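Long-range contact in cytoplasmic protein (Cryptococcus neoformans var. grubii serotype A, PDB 7LPO), which probably hydrolyses steryl beta-glucosides, as a sterylglucosidase of glycoside hydrolase family 5: residues 88-101 with 123-135. Residues are numbered along the deposited sequence; the frame is centred on the assembly and turned at random.
Sequences LARLKAWGYNLLRY and YIIAVLRKCKEWG
Leu88 of helix 83-93 lies against Trp134, which follows helix 118-133. Leu88 CB sits over one face of the Trp134 indole, 3.9 Å from the centroid of the five-membered ring and 14° off the ring normal, a CH-pi contact. With CG beside the backbone N (chi1 -64°), the branches continue toward the other helix: CD1 meets Trp134 CD1 at 3.6 Å and also touches Lys130 CB, while CD2 faces the sulfur of Cys131. The broad indole suits this place because its far ring also carries Ala89, whose small CB comes within 3.4 Å of Trp134 CH2. Lys92, bent at chi2 and chi4, curls its NZ back to Tyr96 O of its own segment (3.1 Å), its CD and CE passing close to Trp134 O.

Strand 98-104 supplies the deeper layer. The short cysteine side chain lets Leu99 CD1 close directly on Cys131 SG at 3.5 Å. Tyr101 has a long, flat ring that spans strand to helix, touching Ile124, Val127 and Leu128; Val127 CG1 approaches its edge, 3.6 Å from CE2. Strand and helix segments run nearly antiparallel (170°). Such apolar packing of helices outside parallel strands is characteristic of the TIM barrel of family 5 glycoside hydrolases.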
# COMPACT_ATOMS: atom_id res chain seq x y z
N LEU A 88 -16.66 -8.87 7.35
CA LEU A 88 -17.08 -7.48 7.31
C LEU A 88 -17.71 -7.06 8.63
O LEU A 88 -17.50 -5.93 9.09
CB LEU A 88 -18.04 -7.24 6.14
CG LEU A 88 -17.44 -7.46 4.75
CD1 LEU A 88 -18.52 -7.48 3.66
CD2 LEU A 88 -16.41 -6.39 4.41
N ALA A 89 -18.48 -7.95 9.25
CA ALA A 89 -19.05 -7.64 10.56
C ALA A 89 -17.95 -7.34 11.56
O ALA A 89 -18.04 -6.38 12.33
CB ALA A 89 -19.91 -8.81 11.05
N ARG A 90 -16.89 -8.16 11.56
CA ARG A 90 -15.79 -7.93 12.47
C ARG A 90 -15.16 -6.57 12.23
O ARG A 90 -14.94 -5.79 13.16
CB ARG A 90 -14.76 -9.05 12.30
CG ARG A 90 -13.61 -9.02 13.31
CD ARG A 90 -12.71 -10.27 13.15
NE ARG A 90 -13.42 -11.51 13.49
CZ ARG A 90 -13.72 -12.48 12.63
NH1 ARG A 90 -13.40 -12.37 11.34
NH2 ARG A 90 -14.35 -13.56 13.05
N LEU A 91 -14.87 -6.25 10.97
CA LEU A 91 -14.25 -4.97 10.66
C LEU A 91 -15.14 -3.81 11.08
O LEU A 91 -14.67 -2.82 11.65
CB LEU A 91 -13.93 -4.90 9.17
CG LEU A 91 -12.95 -5.94 8.65
CD1 LEU A 91 -12.80 -5.88 7.13
CD2 LEU A 91 -11.58 -5.77 9.32
N LYS A 92 -16.45 -3.93 10.85
CA LYS A 92 -17.35 -2.85 11.25
C LYS A 92 -17.44 -2.74 12.76
O LYS A 92 -17.45 -1.62 13.31
CB LYS A 92 -18.74 -3.08 10.65
CG LYS A 92 -19.55 -1.79 10.47
CD LYS A 92 -19.05 -1.03 9.25
CE LYS A 92 -19.79 0.28 9.05
NZ LYS A 92 -18.95 1.46 9.41
N ALA A 93 -17.49 -3.87 13.47
CA ALA A 93 -17.55 -3.86 14.92
C ALA A 93 -16.29 -3.26 15.55
O ALA A 93 -16.35 -2.77 16.68
CB ALA A 93 -17.77 -5.28 15.45
N TRP A 94 -15.16 -3.30 14.84
CA TRP A 94 -13.93 -2.67 15.28
C TRP A 94 -13.93 -1.17 15.01
O TRP A 94 -12.92 -0.51 15.29
CB TRP A 94 -12.72 -3.31 14.60
CG TRP A 94 -12.31 -4.64 15.14
CD1 TRP A 94 -12.57 -5.14 16.39
CD2 TRP A 94 -11.54 -5.64 14.47
NE1 TRP A 94 -12.01 -6.40 16.53
CE2 TRP A 94 -11.38 -6.72 15.35
CE3 TRP A 94 -10.96 -5.72 13.20
CZ2 TRP A 94 -10.68 -7.87 15.01
CZ3 TRP A 94 -10.27 -6.88 12.85
CH2 TRP A 94 -10.13 -7.93 13.75
N GLY A 95 -15.03 -0.63 14.50
CA GLY A 95 -15.16 0.80 14.26
C GLY A 95 -14.74 1.27 12.89
O GLY A 95 -14.83 2.47 12.61
N TYR A 96 -14.30 0.37 12.01
CA TYR A 96 -13.81 0.78 10.71
C TYR A 96 -14.95 1.15 9.78
O TYR A 96 -16.03 0.54 9.81
CB TYR A 96 -12.97 -0.34 10.10
CG TYR A 96 -11.72 -0.64 10.91
CD1 TYR A 96 -11.05 0.37 11.58
CD2 TYR A 96 -11.22 -1.93 10.99
CE1 TYR A 96 -9.92 0.11 12.32
CE2 TYR A 96 -10.08 -2.19 11.73
CZ TYR A 96 -9.44 -1.17 12.40
OH TYR A 96 -8.32 -1.43 13.14
N ASN A 97 -14.73 2.18 8.96
CA ASN A 97 -15.69 2.61 7.95
C ASN A 97 -15.05 2.73 6.57
O ASN A 97 -15.66 3.32 5.67
CB ASN A 97 -16.33 3.94 8.35
CG ASN A 97 -15.29 5.02 8.65
OD1 ASN A 97 -14.10 4.82 8.44
ND2 ASN A 97 -15.75 6.17 9.13
N LEU A 98 -13.85 2.19 6.39
CA LEU A 98 -13.09 2.39 5.17
C LEU A 98 -12.40 1.09 4.78
O LEU A 98 -11.93 0.34 5.63
CB LEU A 98 -12.04 3.49 5.34
CG LEU A 98 -11.04 3.73 4.21
CD1 LEU A 98 -11.69 4.49 3.09
CD2 LEU A 98 -9.82 4.48 4.75
N LEU A 99 -12.35 0.84 3.47
CA LEU A 99 -11.64 -0.30 2.91
C LEU A 99 -10.87 0.20 1.70
O LEU A 99 -11.45 0.88 0.85
CB LEU A 99 -12.60 -1.42 2.49
CG LEU A 99 -13.47 -2.04 3.58
CD1 LEU A 99 -14.54 -2.90 2.93
CD2 LEU A 99 -12.65 -2.85 4.55
N ARG A 100 -9.57 -0.10 1.66
CA ARG A 100 -8.77 0.07 0.46
C ARG A 100 -8.80 -1.27 -0.25
O ARG A 100 -8.30 -2.27 0.27
CB ARG A 100 -7.35 0.49 0.81
CG ARG A 100 -6.47 0.76 -0.41
CD ARG A 100 -5.26 1.54 -0.01
NE ARG A 100 -4.31 1.75 -1.09
CZ ARG A 100 -3.21 1.03 -1.28
NH1 ARG A 100 -2.93 -0.00 -0.48
NH2 ARG A 100 -2.39 1.33 -2.27
N TYR A 101 -9.45 -1.31 -1.41
CA TYR A 101 -9.76 -2.58 -2.07
C TYR A 101 -8.66 -2.94 -3.05
O TYR A 101 -8.43 -2.21 -4.02
CB TYR A 101 -11.12 -2.52 -2.77
CG TYR A 101 -11.50 -3.88 -3.30
CD1 TYR A 101 -11.03 -4.33 -4.53
CD2 TYR A 101 -12.28 -4.74 -2.53
CE1 TYR A 101 -11.35 -5.59 -5.00
CE2 TYR A 101 -12.61 -6.01 -3.00
CZ TYR A 101 -12.14 -6.42 -4.23
OH TYR A 101 -12.45 -7.68 -4.70
N TYR A 123 -17.18 -10.49 -9.93
CA TYR A 123 -16.93 -10.90 -8.56
C TYR A 123 -16.60 -9.69 -7.69
O TYR A 123 -17.13 -9.54 -6.58
CB TYR A 123 -15.79 -11.92 -8.50
CG TYR A 123 -15.21 -12.02 -7.10
CD1 TYR A 123 -15.83 -12.80 -6.13
CD2 TYR A 123 -14.08 -11.29 -6.74
CE1 TYR A 123 -15.32 -12.87 -4.85
CE2 TYR A 123 -13.56 -11.37 -5.45
CZ TYR A 123 -14.19 -12.16 -4.51
OH TYR A 123 -13.69 -12.24 -3.23
N ILE A 124 -15.71 -8.81 -8.17
CA ILE A 124 -15.36 -7.61 -7.41
C ILE A 124 -16.61 -6.78 -7.13
O ILE A 124 -16.79 -6.27 -6.03
CB ILE A 124 -14.30 -6.78 -8.16
CG1 ILE A 124 -12.93 -7.45 -8.11
CG2 ILE A 124 -14.22 -5.40 -7.56
CD1 ILE A 124 -11.93 -6.87 -9.08
N ILE A 125 -17.48 -6.64 -8.13
CA ILE A 125 -18.71 -5.87 -7.96
C ILE A 125 -19.57 -6.49 -6.86
O ILE A 125 -20.13 -5.78 -6.03
CB ILE A 125 -19.47 -5.78 -9.29
CG1 ILE A 125 -18.83 -4.69 -10.16
CG2 ILE A 125 -20.94 -5.52 -9.06
CD1 ILE A 125 -19.20 -4.77 -11.62
N ALA A 126 -19.67 -7.82 -6.85
CA ALA A 126 -20.43 -8.49 -5.80
C ALA A 126 -19.82 -8.23 -4.43
O ALA A 126 -20.54 -8.00 -3.46
CB ALA A 126 -20.47 -10.00 -6.08
N VAL A 127 -18.49 -8.29 -4.33
CA VAL A 127 -17.83 -7.95 -3.07
C VAL A 127 -18.13 -6.51 -2.68
O VAL A 127 -18.46 -6.21 -1.54
CB VAL A 127 -16.32 -8.20 -3.16
CG1 VAL A 127 -15.61 -7.70 -1.90
CG2 VAL A 127 -16.04 -9.67 -3.40
N LEU A 128 -18.04 -5.59 -3.65
CA LEU A 128 -18.32 -4.19 -3.34
C LEU A 128 -19.76 -4.01 -2.86
O LEU A 128 -20.02 -3.19 -1.97
CB LEU A 128 -18.06 -3.33 -4.57
CG LEU A 128 -16.59 -3.28 -4.99
CD1 LEU A 128 -16.41 -2.49 -6.28
CD2 LEU A 128 -15.72 -2.71 -3.86
N ARG A 129 -20.70 -4.78 -3.41
CA ARG A 129 -22.08 -4.66 -2.97
C ARG A 129 -22.24 -5.02 -1.49
O ARG A 129 -22.96 -4.35 -0.75
CB ARG A 129 -22.99 -5.53 -3.83
CG ARG A 129 -23.28 -4.94 -5.20
CD ARG A 129 -24.62 -5.42 -5.73
NE ARG A 129 -24.62 -5.55 -7.18
CZ ARG A 129 -24.86 -4.56 -8.02
NH1 ARG A 129 -25.13 -3.34 -7.56
NH2 ARG A 129 -24.84 -4.78 -9.33
N LYS A 130 -21.57 -6.09 -1.05
CA LYS A 130 -21.63 -6.46 0.36
C LYS A 130 -20.95 -5.41 1.24
O LYS A 130 -21.44 -5.10 2.33
CB LYS A 130 -20.99 -7.82 0.58
CG LYS A 130 -21.88 -8.98 0.19
CD LYS A 130 -21.36 -10.31 0.72
CE LYS A 130 -22.48 -11.34 0.83
NZ LYS A 130 -23.55 -10.91 1.78
N CYS A 131 -19.83 -4.85 0.78
CA CYS A 131 -19.22 -3.74 1.53
C CYS A 131 -20.22 -2.60 1.71
O CYS A 131 -20.29 -1.99 2.78
CB CYS A 131 -17.97 -3.24 0.82
SG CYS A 131 -16.67 -4.50 0.67
N LYS A 132 -21.00 -2.31 0.67
CA LYS A 132 -21.98 -1.23 0.77
C LYS A 132 -23.08 -1.58 1.76
O LYS A 132 -23.50 -0.73 2.55
CB LYS A 132 -22.57 -0.94 -0.61
CG LYS A 132 -23.53 0.23 -0.66
CD LYS A 132 -24.16 0.34 -2.04
CE LYS A 132 -25.26 1.38 -2.06
NZ LYS A 132 -26.28 1.04 -3.10
N GLU A 133 -23.56 -2.82 1.73
CA GLU A 133 -24.58 -3.24 2.69
C GLU A 133 -24.10 -3.05 4.12
O GLU A 133 -24.90 -2.71 5.00
CB GLU A 133 -24.95 -4.71 2.45
CG GLU A 133 -25.90 -4.92 1.28
CD GLU A 133 -25.84 -6.34 0.75
OE1 GLU A 133 -25.83 -6.52 -0.50
OE2 GLU A 133 -25.81 -7.29 1.57
N TRP A 134 -22.82 -3.26 4.37
CA TRP A 134 -22.27 -3.10 5.71
C TRP A 134 -21.84 -1.67 6.02
O TRP A 134 -21.31 -1.41 7.10
CB TRP A 134 -21.08 -4.04 5.91
CG TRP A 134 -21.50 -5.44 6.17
CD1 TRP A 134 -21.60 -6.45 5.25
CD2 TRP A 134 -21.88 -6.01 7.43
NE1 TRP A 134 -22.03 -7.60 5.86
CE2 TRP A 134 -22.20 -7.36 7.20
CE3 TRP A 134 -21.98 -5.51 8.73
CZ2 TRP A 134 -22.61 -8.21 8.22
CZ3 TRP A 134 -22.38 -6.36 9.74
CH2 TRP A 134 -22.70 -7.69 9.48
N GLY A 135 -22.04 -0.73 5.10
CA GLY A 135 -21.79 0.66 5.38
C GLY A 135 -20.37 1.13 5.19
O GLY A 135 -20.00 2.16 5.78